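Dihydrodipicolinate synthase (Bacillus anthracis, PDB 1XKY) probably catalyses the condensation of pyruvate with aspartate semialdehyde, the dihydrodipicolinate synthase step of lysine biosynthesis. Local coordinates at residues P60-T63 with S64-V68; N91-H94 with A95-L99; S294-Q297 with S298-R301. All blocks are in the same frame, centred on the assembly; numbering follows the deposited sequence.

Interaction 1: residues P60-T63 with S64-V68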
ATOM      1  N   PRO A  60     -11.323 -18.690 -14.494  1.00 14.54           N
ATOM      2  CA  PRO A  60     -10.074 -18.667 -15.278  1.00 14.77           C
ATOM      3  C   PRO A  60      -9.667 -19.993 -15.922  1.00 15.37           C
ATOM      4  O   PRO A  60      -8.987 -19.980 -16.953  1.00 15.92           O
ATOM      5  CB  PRO A  60      -9.015 -18.241 -14.245  1.00 14.67           C
ATOM      6  CG  PRO A  60      -9.785 -17.575 -13.169  1.00 14.49           C
ATOM      7  CD  PRO A  60     -11.073 -18.307 -13.093  1.00 14.05           C
ATOM      8  N   THR A  61     -10.057 -21.116 -15.314  1.00 15.58           N
ATOM      9  CA  THR A  61      -9.675 -22.445 -15.803  1.00 15.93           C
ATOM     10  C   THR A  61     -10.795 -23.215 -16.518  1.00 16.23           C
ATOM     11  O   THR A  61     -10.579 -24.349 -16.955  1.00 16.56           O
ATOM     12  CB  THR A  61      -9.111 -23.308 -14.659  1.00 16.17           C
ATOM     13  OG1 THR A  61     -10.023 -23.299 -13.552  1.00 15.75           O
ATOM     14  CG2 THR A  61      -7.748 -22.761 -14.217  1.00 16.28           C
ATOM     15  N   LEU A  62     -11.978 -22.612 -16.647  1.00 16.39           N
ATOM     16  CA  LEU A  62     -13.051 -23.211 -17.437  1.00 16.71           C
ATOM     17  C   LEU A  62     -12.932 -22.749 -18.893  1.00 17.38           C
ATOM     18  O   LEU A  62     -12.642 -21.589 -19.161  1.00 16.62           O
ATOM     19  CB  LEU A  62     -14.429 -22.834 -16.895  1.00 16.60           C
ATOM     20  CG  LEU A  62     -14.795 -23.159 -15.443  1.00 16.98           C
ATOM     21  CD1 LEU A  62     -16.131 -22.526 -15.115  1.00 16.95           C
ATOM     22  CD2 LEU A  62     -14.825 -24.658 -15.161  1.00 17.80           C
ATOM     23  N   THR A  63     -13.166 -23.655 -19.832  1.00 18.01           N
ATOM     24  CA  THR A  63     -13.228 -23.264 -21.235  1.00 18.53           C
ATOM     25  C   THR A  63     -14.571 -22.595 -21.459  1.00 19.08           C
ATOM     26  O   THR A  63     -15.494 -22.760 -20.661  1.00 19.18           O
ATOM     27  CB  THR A  63     -13.124 -24.459 -22.191  1.00 18.71           C
ATOM     28  OG1 THR A  63     -14.289 -25.277 -22.062  1.00 17.90           O
ATOM     29  CG2 THR A  63     -11.879 -25.282 -21.902  1.00 19.29           C
ATOM     30  N   SER A  64     -14.686 -21.867 -22.562  1.00 19.33           N
ATOM     31  CA  SER A  64     -15.940 -21.215 -22.920  1.00 19.97           C
ATOM     32  C   SER A  64     -17.073 -22.242 -23.050  1.00 19.73           C
ATOM     33  O   SER A  64     -18.203 -21.990 -22.653  1.00 19.59           O
ATOM     34  CB  SER A  64     -15.771 -20.431 -24.222  1.00 19.98           C
ATOM     35  OG  SER A  64     -17.010 -19.888 -24.640  1.00 22.49           O
ATOM     36  N   GLU A  65     -16.737 -23.410 -23.581  1.00 19.85           N
ATOM     37  CA  GLU A  65     -17.697 -24.491 -23.783  1.00 19.86           C
ATOM     38  C   GLU A  65     -18.172 -25.053 -22.440  1.00 18.81           C
ATOM     39  O   GLU A  65     -19.352 -25.324 -22.263  1.00 18.12           O
ATOM     40  CB  GLU A  65     -17.076 -25.601 -24.649  1.00 20.40           C
ATOM     41  CG  GLU A  65     -16.867 -25.221 -26.127  1.00 22.90           C
ATOM     42  CD  GLU A  65     -15.739 -24.203 -26.375  1.00 25.86           C
ATOM     43  OE1 GLU A  65     -14.740 -24.183 -25.613  1.00 24.97           O
ATOM     44  OE2 GLU A  65     -15.862 -23.415 -27.346  1.00 27.87           O
ATOM     45  N   GLU A  66     -17.242 -25.220 -21.503  1.00 18.44           N
ATOM     46  CA  GLU A  66     -17.556 -25.625 -20.124  1.00 17.80           C
ATOM     47  C   GLU A  66     -18.466 -24.621 -19.413  1.00 17.41           C
ATOM     48  O   GLU A  66     -19.445 -25.005 -18.756  1.00 16.29           O
ATOM     49  CB  GLU A  66     -16.262 -25.828 -19.328  1.00 18.04           C
ATOM     50  CG  GLU A  66     -15.566 -27.136 -19.656  1.00 18.23           C
ATOM     51  CD  GLU A  66     -14.241 -27.317 -18.945  1.00 20.46           C
ATOM     52  OE1 GLU A  66     -13.474 -26.339 -18.809  1.00 19.39           O
ATOM     53  OE2 GLU A  66     -13.961 -28.462 -18.541  1.00 21.13           O
ATOM     54  N   LYS A  67     -18.144 -23.339 -19.564  1.00 16.86           N
ATOM     55  CA  LYS A  67     -18.939 -22.275 -18.975  1.00 16.39           C
ATOM     56  C   LYS A  67     -20.392 -22.368 -19.437  1.00 16.06           C
ATOM     57  O   LYS A  67     -21.290 -22.395 -18.615  1.00 15.52           O
ATOM     58  CB  LYS A  67     -18.344 -20.902 -19.302  1.00 16.26           C
ATOM     59  CG  LYS A  67     -17.031 -20.621 -18.595  1.00 15.84           C
ATOM     60  CD  LYS A  67     -16.436 -19.298 -19.047  1.00 16.01           C
ATOM     61  CE  LYS A  67     -15.126 -19.034 -18.352  1.00 16.54           C
ATOM     62  NZ  LYS A  67     -14.387 -17.908 -18.951  1.00 17.98           N
ATOM     63  N   VAL A  68     -20.601 -22.446 -20.750  1.00 16.08           N
ATOM     64  CA  VAL A  68     -21.946 -22.471 -21.336  1.00 15.93           C
ATOM     65  C   VAL A  68     -22.727 -23.723 -20.909  1.00 15.71           C
ATOM     66  O   VAL A  68     -23.905 -23.629 -20.592  1.00 15.44           O
ATOM     67  CB  VAL A  68     -21.904 -22.364 -22.897  1.00 16.10           C
ATOM     68  CG1 VAL A  68     -23.309 -22.554 -23.504  1.00 16.90           C
ATOM     69  CG2 VAL A  68     -21.293 -21.023 -23.337  1.00 15.70           C
TER

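Interaction 2: residues N91-H94 with A95-L99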
ATOM      1  N   ASN A  91     -11.306  -9.764 -19.475  1.00 14.77           N
ATOM      2  CA  ASN A  91     -10.511  -8.580 -19.800  1.00 14.72           C
ATOM      3  C   ASN A  91     -10.387  -8.307 -21.310  1.00 14.79           C
ATOM      4  O   ASN A  91      -9.579  -7.471 -21.738  1.00 14.63           O
ATOM      5  CB  ASN A  91      -9.130  -8.663 -19.127  1.00 14.41           C
ATOM      6  CG  ASN A  91      -8.250  -9.786 -19.671  1.00 14.30           C
ATOM      7  OD1 ASN A  91      -7.083  -9.905 -19.275  1.00 17.43           O
ATOM      8  ND2 ASN A  91      -8.785 -10.607 -20.573  1.00 11.91           N
ATOM      9  N   ASN A  92     -11.197  -9.022 -22.093  1.00 14.93           N
ATOM     10  CA  ASN A  92     -11.274  -8.910 -23.548  1.00 15.06           C
ATOM     11  C   ASN A  92     -12.728  -8.578 -23.898  1.00 15.07           C
ATOM     12  O   ASN A  92     -13.634  -9.398 -23.697  1.00 14.45           O
ATOM     13  CB  ASN A  92     -10.837 -10.242 -24.181  1.00 15.21           C
ATOM     14  CG  ASN A  92     -10.994 -10.282 -25.708  1.00 15.17           C
ATOM     15  OD1 ASN A  92     -11.813  -9.583 -26.286  1.00 15.11           O
ATOM     16  ND2 ASN A  92     -10.222 -11.147 -26.352  1.00 14.34           N
ATOM     17  N   THR A  93     -12.957  -7.376 -24.418  1.00 14.98           N
ATOM     18  CA  THR A  93     -14.330  -6.893 -24.654  1.00 15.20           C
ATOM     19  C   THR A  93     -15.081  -7.729 -25.705  1.00 15.58           C
ATOM     20  O   THR A  93     -16.236  -8.124 -25.496  1.00 14.31           O
ATOM     21  CB  THR A  93     -14.339  -5.392 -25.062  1.00 15.46           C
ATOM     22  OG1 THR A  93     -13.562  -4.630 -24.123  1.00 15.06           O
ATOM     23  CG2 THR A  93     -15.755  -4.848 -25.084  1.00 15.85           C
ATOM     24  N   HIS A  94     -14.405  -8.017 -26.819  1.00 15.82           N
ATOM     25  CA  HIS A  94     -14.992  -8.823 -27.893  1.00 16.04           C
ATOM     26  C   HIS A  94     -15.403 -10.214 -27.383  1.00 15.77           C
ATOM     27  O   HIS A  94     -16.526 -10.664 -27.626  1.00 15.29           O
ATOM     28  CB  HIS A  94     -14.005  -8.949 -29.060  1.00 16.44           C
ATOM     29  CG  HIS A  94     -14.567  -9.658 -30.252  1.00 18.06           C
ATOM     30  ND1 HIS A  94     -15.326  -9.018 -31.209  1.00 20.36           N
ATOM     31  CD2 HIS A  94     -14.489 -10.952 -30.637  1.00 20.44           C
ATOM     32  CE1 HIS A  94     -15.687  -9.889 -32.134  1.00 20.58           C
ATOM     33  NE2 HIS A  94     -15.196 -11.070 -31.808  1.00 20.33           N
ATOM     34  N   ALA A  95     -14.499 -10.876 -26.667  1.00 15.20           N
ATOM     35  CA  ALA A  95     -14.790 -12.195 -26.108  1.00 15.40           C
ATOM     36  C   ALA A  95     -15.934 -12.124 -25.096  1.00 15.66           C
ATOM     37  O   ALA A  95     -16.762 -13.028 -25.040  1.00 15.44           O
ATOM     38  CB  ALA A  95     -13.543 -12.803 -25.471  1.00 15.30           C
ATOM     39  N   SER A  96     -15.981 -11.039 -24.324  1.00 15.75           N
ATOM     40  CA  SER A  96     -17.021 -10.849 -23.309  1.00 16.09           C
ATOM     41  C   SER A  96     -18.409 -10.717 -23.938  1.00 16.54           C
ATOM     42  O   SER A  96     -19.381 -11.270 -23.416  1.00 16.78           O
ATOM     43  CB  SER A  96     -16.708  -9.636 -22.421  1.00 16.32           C
ATOM     44  OG  SER A  96     -15.501  -9.812 -21.698  1.00 15.44           O
ATOM     45  N   ILE A  97     -18.499  -9.992 -25.050  1.00 17.31           N
ATOM     46  CA  ILE A  97     -19.735  -9.924 -25.839  1.00 17.86           C
ATOM     47  C   ILE A  97     -20.148 -11.318 -26.345  1.00 18.19           C
ATOM     48  O   ILE A  97     -21.299 -11.719 -26.196  1.00 17.81           O
ATOM     49  CB  ILE A  97     -19.599  -8.918 -27.013  1.00 17.96           C
ATOM     50  CG1 ILE A  97     -19.617  -7.481 -26.464  1.00 18.15           C
ATOM     51  CG2 ILE A  97     -20.707  -9.127 -28.051  1.00 17.96           C
ATOM     52  CD1 ILE A  97     -19.135  -6.419 -27.435  1.00 17.83           C
ATOM     53  N   ASP A  98     -19.211 -12.060 -26.923  1.00 18.70           N
ATOM     54  CA  ASP A  98     -19.515 -13.411 -27.392  1.00 19.39           C
ATOM     55  C   ASP A  98     -20.107 -14.281 -26.278  1.00 18.48           C
ATOM     56  O   ASP A  98     -21.175 -14.865 -26.445  1.00 17.54           O
ATOM     57  CB  ASP A  98     -18.277 -14.097 -27.956  1.00 20.14           C
ATOM     58  CG  ASP A  98     -18.610 -15.413 -28.636  1.00 23.96           C
ATOM     59  OD1 ASP A  98     -19.294 -15.388 -29.683  1.00 28.56           O
ATOM     60  OD2 ASP A  98     -18.203 -16.476 -28.112  1.00 29.29           O
ATOM     61  N   LEU A  99     -19.407 -14.374 -25.149  1.00 17.97           N
ATOM     62  CA  LEU A  99     -19.854 -15.247 -24.055  1.00 17.55           C
ATOM     63  C   LEU A  99     -21.176 -14.759 -23.456  1.00 17.31           C
ATOM     64  O   LEU A  99     -22.002 -15.555 -23.015  1.00 16.77           O
ATOM     65  CB  LEU A  99     -18.776 -15.357 -22.971  1.00 17.64           C
ATOM     66  CG  LEU A  99     -19.006 -16.353 -21.834  1.00 16.92           C
ATOM     67  CD1 LEU A  99     -19.214 -17.780 -22.366  1.00 18.06           C
ATOM     68  CD2 LEU A  99     -17.848 -16.310 -20.881  1.00 15.98           C
TER

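Interaction 3: residues S294-Q297 with S298-R301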
ATOM      1  N   SER A 294     -10.613 -26.885  12.312  1.00 23.02           N
ATOM      2  CA  SER A 294     -10.776 -26.396  13.673  1.00 23.79           C
ATOM      3  C   SER A 294     -11.694 -25.175  13.730  1.00 23.72           C
ATOM      4  O   SER A 294     -12.424 -25.007  14.701  1.00 24.14           O
ATOM      5  CB  SER A 294      -9.420 -26.127  14.322  1.00 24.06           C
ATOM      6  OG  SER A 294      -8.828 -27.363  14.717  1.00 26.16           O
ATOM      7  N   VAL A 295     -11.692 -24.350  12.686  1.00 23.74           N
ATOM      8  CA  VAL A 295     -12.627 -23.223  12.624  1.00 23.91           C
ATOM      9  C   VAL A 295     -14.041 -23.732  12.313  1.00 24.09           C
ATOM     10  O   VAL A 295     -15.001 -23.369  12.995  1.00 23.96           O
ATOM     11  CB  VAL A 295     -12.203 -22.139  11.598  1.00 23.93           C
ATOM     12  CG1 VAL A 295     -13.184 -20.963  11.627  1.00 24.21           C
ATOM     13  CG2 VAL A 295     -10.792 -21.649  11.889  1.00 23.88           C
ATOM     14  N   MET A 296     -14.160 -24.599  11.312  1.00 24.32           N
ATOM     15  CA  MET A 296     -15.456 -25.184  10.948  1.00 24.64           C
ATOM     16  C   MET A 296     -16.129 -25.881  12.132  1.00 25.05           C
ATOM     17  O   MET A 296     -17.351 -25.781  12.314  1.00 24.63           O
ATOM     18  CB  MET A 296     -15.294 -26.176   9.790  1.00 24.78           C
ATOM     19  CG  MET A 296     -14.951 -25.535   8.442  1.00 24.59           C
ATOM     20  SD  MET A 296     -16.097 -24.228   7.923  1.00 24.17           S
ATOM     21  CE  MET A 296     -17.647 -25.124   7.730  1.00 26.10           C
ATOM     22  N   GLN A 297     -15.328 -26.585  12.932  1.00 25.69           N
ATOM     23  CA  GLN A 297     -15.829 -27.300  14.113  1.00 26.21           C
ATOM     24  C   GLN A 297     -16.286 -26.363  15.239  1.00 25.92           C
ATOM     25  O   GLN A 297     -17.068 -26.769  16.096  1.00 25.55           O
ATOM     26  CB  GLN A 297     -14.789 -28.313  14.618  1.00 26.57           C
ATOM     27  CG  GLN A 297     -14.721 -29.549  13.729  1.00 28.73           C
ATOM     28  CD  GLN A 297     -13.613 -30.546  14.089  1.00 31.64           C
ATOM     29  OE1 GLN A 297     -13.557 -31.638  13.517  1.00 33.98           O
ATOM     30  NE2 GLN A 297     -12.731 -30.178  15.023  1.00 33.72           N
ATOM     31  N   SER A 298     -15.820 -25.116  15.221  1.00 25.79           N
ATOM     32  CA  SER A 298     -16.266 -24.104  16.187  1.00 25.97           C
ATOM     33  C   SER A 298     -17.586 -23.397  15.815  1.00 25.88           C
ATOM     34  O   SER A 298     -18.074 -22.583  16.594  1.00 25.79           O
ATOM     35  CB  SER A 298     -15.176 -23.055  16.402  1.00 26.01           C
ATOM     36  OG  SER A 298     -14.999 -22.250  15.256  1.00 27.03           O
ATOM     37  N   ILE A 299     -18.157 -23.701  14.646  1.00 25.55           N
ATOM     38  CA  ILE A 299     -19.474 -23.161  14.269  1.00 25.62           C
ATOM     39  C   ILE A 299     -20.543 -23.829  15.139  1.00 26.05           C
ATOM     40  O   ILE A 299     -20.613 -25.057  15.184  1.00 25.43           O
ATOM     41  CB  ILE A 299     -19.830 -23.448  12.791  1.00 25.32           C
ATOM     42  CG1 ILE A 299     -18.808 -22.812  11.839  1.00 24.60           C
ATOM     43  CG2 ILE A 299     -21.249 -22.939  12.463  1.00 25.23           C
ATOM     44  CD1 ILE A 299     -18.994 -23.239  10.393  1.00 23.62           C
ATOM     45  N   PRO A 300     -21.376 -23.037  15.834  1.00 27.01           N
ATOM     46  CA  PRO A 300     -22.397 -23.678  16.675  1.00 27.60           C
ATOM     47  C   PRO A 300     -23.389 -24.522  15.879  1.00 28.31           C
ATOM     48  O   PRO A 300     -23.831 -24.095  14.814  1.00 27.84           O
ATOM     49  CB  PRO A 300     -23.115 -22.488  17.328  1.00 27.55           C
ATOM     50  CG  PRO A 300     -22.171 -21.356  17.220  1.00 27.58           C
ATOM     51  CD  PRO A 300     -21.449 -21.567  15.926  1.00 26.99           C
ATOM     52  N   ARG A 301     -23.710 -25.715  16.382  1.00 29.51           N
ATOM     53  CA  ARG A 301     -24.719 -26.582  15.754  1.00 30.76           C
ATOM     54  C   ARG A 301     -25.894 -26.844  16.689  1.00 30.89           C
ATOM     55  O   ARG A 301     -25.741 -26.785  17.908  1.00 32.00           O
ATOM     56  CB  ARG A 301     -24.100 -27.915  15.327  1.00 31.14           C
ATOM     57  CG  ARG A 301     -22.919 -27.780  14.382  1.00 32.88           C
ATOM     58  CD  ARG A 301     -23.282 -27.050  13.096  1.00 35.11           C
ATOM     59  NE  ARG A 301     -22.161 -27.046  12.160  1.00 37.29           N
ATOM     60  CZ  ARG A 301     -22.156 -26.424  10.983  1.00 38.60           C
ATOM     61  NH1 ARG A 301     -23.220 -25.742  10.569  1.00 39.67           N
ATOM     62  NH2 ARG A 301     -21.074 -26.490  10.212  1.00 39.62           N
TER
HETATM   63  O   HOH W   1     -19.621 -26.841  13.824  1.00 26.76           O

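Interaction 1: residues P60-T63 with S64-V68
Thr-63 and Glu-66 bond to each other twice, each side chain taking the backbone N-H of the other residue. Thr-63 OG1 accepts from Glu-66 N at 3.0 Å. In return the carboxylate of Glu-66 reaches back, and its OE1 receives Thr-63 N at 2.9 Å. That second bond is nearly straight, with an N-H...O angle of 171°. It uses the anti lone pair of OE1, the one turned away from OE2. Two torsions set up the exchange. Thr-63 holds OG1 between its backbone N and its carbonyl carbon (chi1 67°), which turns the hydroxyl toward the first turn of the helix. Glu-66 sets CG beside its backbone N and is extended at chi2 (176°), long enough to carry OE1 back to the residue before the helix. On the way its CG passes 3.3 Å from Thr-63 OG1. The methyl group of Thr-63, CG2, lies 3.6 Å from Glu-66 OE1.

Lys-67 follows on the next position. Its backbone N donates to Thr-63 O at 2.9 Å, the first regular bond of the helix. Its extended side chain runs back past Leu-62. There Lys-67 CG sits 3.8 Å from Leu-62 CB, so the aliphatic part of the lysine crosses beside the base of the leucine side chain.

The second oxygen of Glu-66 is also held: OE2 forms a salt bridge with Arg-278, which binds Thr-61 O as well. Both carboxylate oxygens therefore have partners, and this probably favours the charged form. Pro-60 and Thr-61 pack on Asn-91 and Asn-92 of the second subunit. The reciprocal pair is a capping box, with Thr-63 as N-cap. It starts helix 64-78, after strand 49-52 in the TIM barrel.

Interaction 2: residues N91-H94 with A95-L99
From Asn-92 the backbone turns into helix 93-105, and Ser-96 N, Ile-97 N and Asp-98 N donate to Asn-92 O, Thr-93 O and His-94 O in turn. Asn-92 is the N-cap. Its side-chain OD1 accepts from Ala-95 N at 3.0 Å. The N-H points almost straight at OD1, at 177°, but it arrives from above the plane of the amide, 66° out of it, and not on a lone pair. CG of Asn-92 is anti to the backbone N (chi1 175°), and this swings the amide over the first turn. The methyl group of Ala-95 then rests against the amide, with CB 3.6 Å from Asn-92 CG.

The main-chain oxygen of Asn-92 is gripped twice by one residue. Ser-96 N reaches Asn-92 O at 2.9 Å, and Ser-96 OG donates to the same oxygen at 2.8 Å. The hydroxyl comes from above the carbonyl plane; the N-H lies closer to it. Ser-96 OG also takes a hydrogen bond from Ser-90 N, which ties the helix start to the preceding loop. Ile-97 lays CG1 3.6 Å from Thr-93 O.

Asn-92 ND2 makes a weak hydrogen bond to Pro-60 O of the second subunit. Thr-93 OG1 bonds to His-129 of helix 123-135. The cap thus opens the helix of a beta-alpha-beta unit, between strands 84-87 and 110-114, with helix 123-135 touching Ser-96 and Ile-97, and helix 64-78 touching Leu-99.

Interaction 3: residues S294-Q297 with S298-R301
Met-296 and Ile-299 lie side by side and point the same way, one from the last turn of helix 286-297 and the other from the tail that follows. The isoleucine can be followed outward from its backbone. Its CB stands 3.4 Å from Met-296 O. CG1 is anti to the carbonyl carbon (chi1 -61°) and passes the same oxygen at 3.3 Å. The tip, CD1, reaches the methionine, 3.5 Å from Met-296 CE and a little farther from SD. The methionine is bent at chi2 and chi3, and this brings its methyl group round to meet the tip. The other branch, CG2, lies over the centre of the Arg-301 guanidinium, 3.8 Å above its plane. Ile-299 thus touches two different groups: the methionine methyl with CD1 and the guanidinium with CG2.

Ser-298 bonds back to the last turn. Its OG donates to Val-295 O, in the carbonyl plane and on a lone pair, at 2.5 Å, so short that the exact length is doubtful. Ser-298 N reaches that oxygen at 2.9 Å from well above the plane. The hydroxyl has a further partner in Arg-249 of helix 237-253. One residue on, Ile-299 N bonds to Met-296 O at 3.2 Å. A water lies within hydrogen-bonding distance of Met-296 O (2.9 Å) and Ile-299 O, and accepts weakly from Arg-301 NE.

Ile-299 packs on helices 218-234 and 237-253 as well. The chemistry is divided. Apolar branches pack the tail against the helices. Backbone oxygens near the helix end are met by N-H groups, a hydroxyl and a water. Within this contact Arg-301 meets an isoleucine methyl and one weak water bond, not a charged partner.

How the interactions relate
Interactions 1 and 2 both begin barrel helices, while interaction 3 lies at the end of the last helix. All three are partly buried. Interactions 1 and 2 touch: Leu-99 packs on Ser-64, Lys-67 and Val-68, which joins helices 64-78 and 93-105. Both meet the second subunit, where 60-63 of one chain faces 91-94 of the other. Interaction 1 caps reciprocally and carries a charge. Interaction 2 caps with a neutral amide, a serine hydroxyl adding a second bond to the main-chain oxygen of the cap residue. Interaction 3 instead pairs carbonyl oxygens with N-H groups, a hydroxyl and a water, beside apolar packing. It lies about 42 Å from interaction 2, centre to centre; no other chain of the assembly touches it.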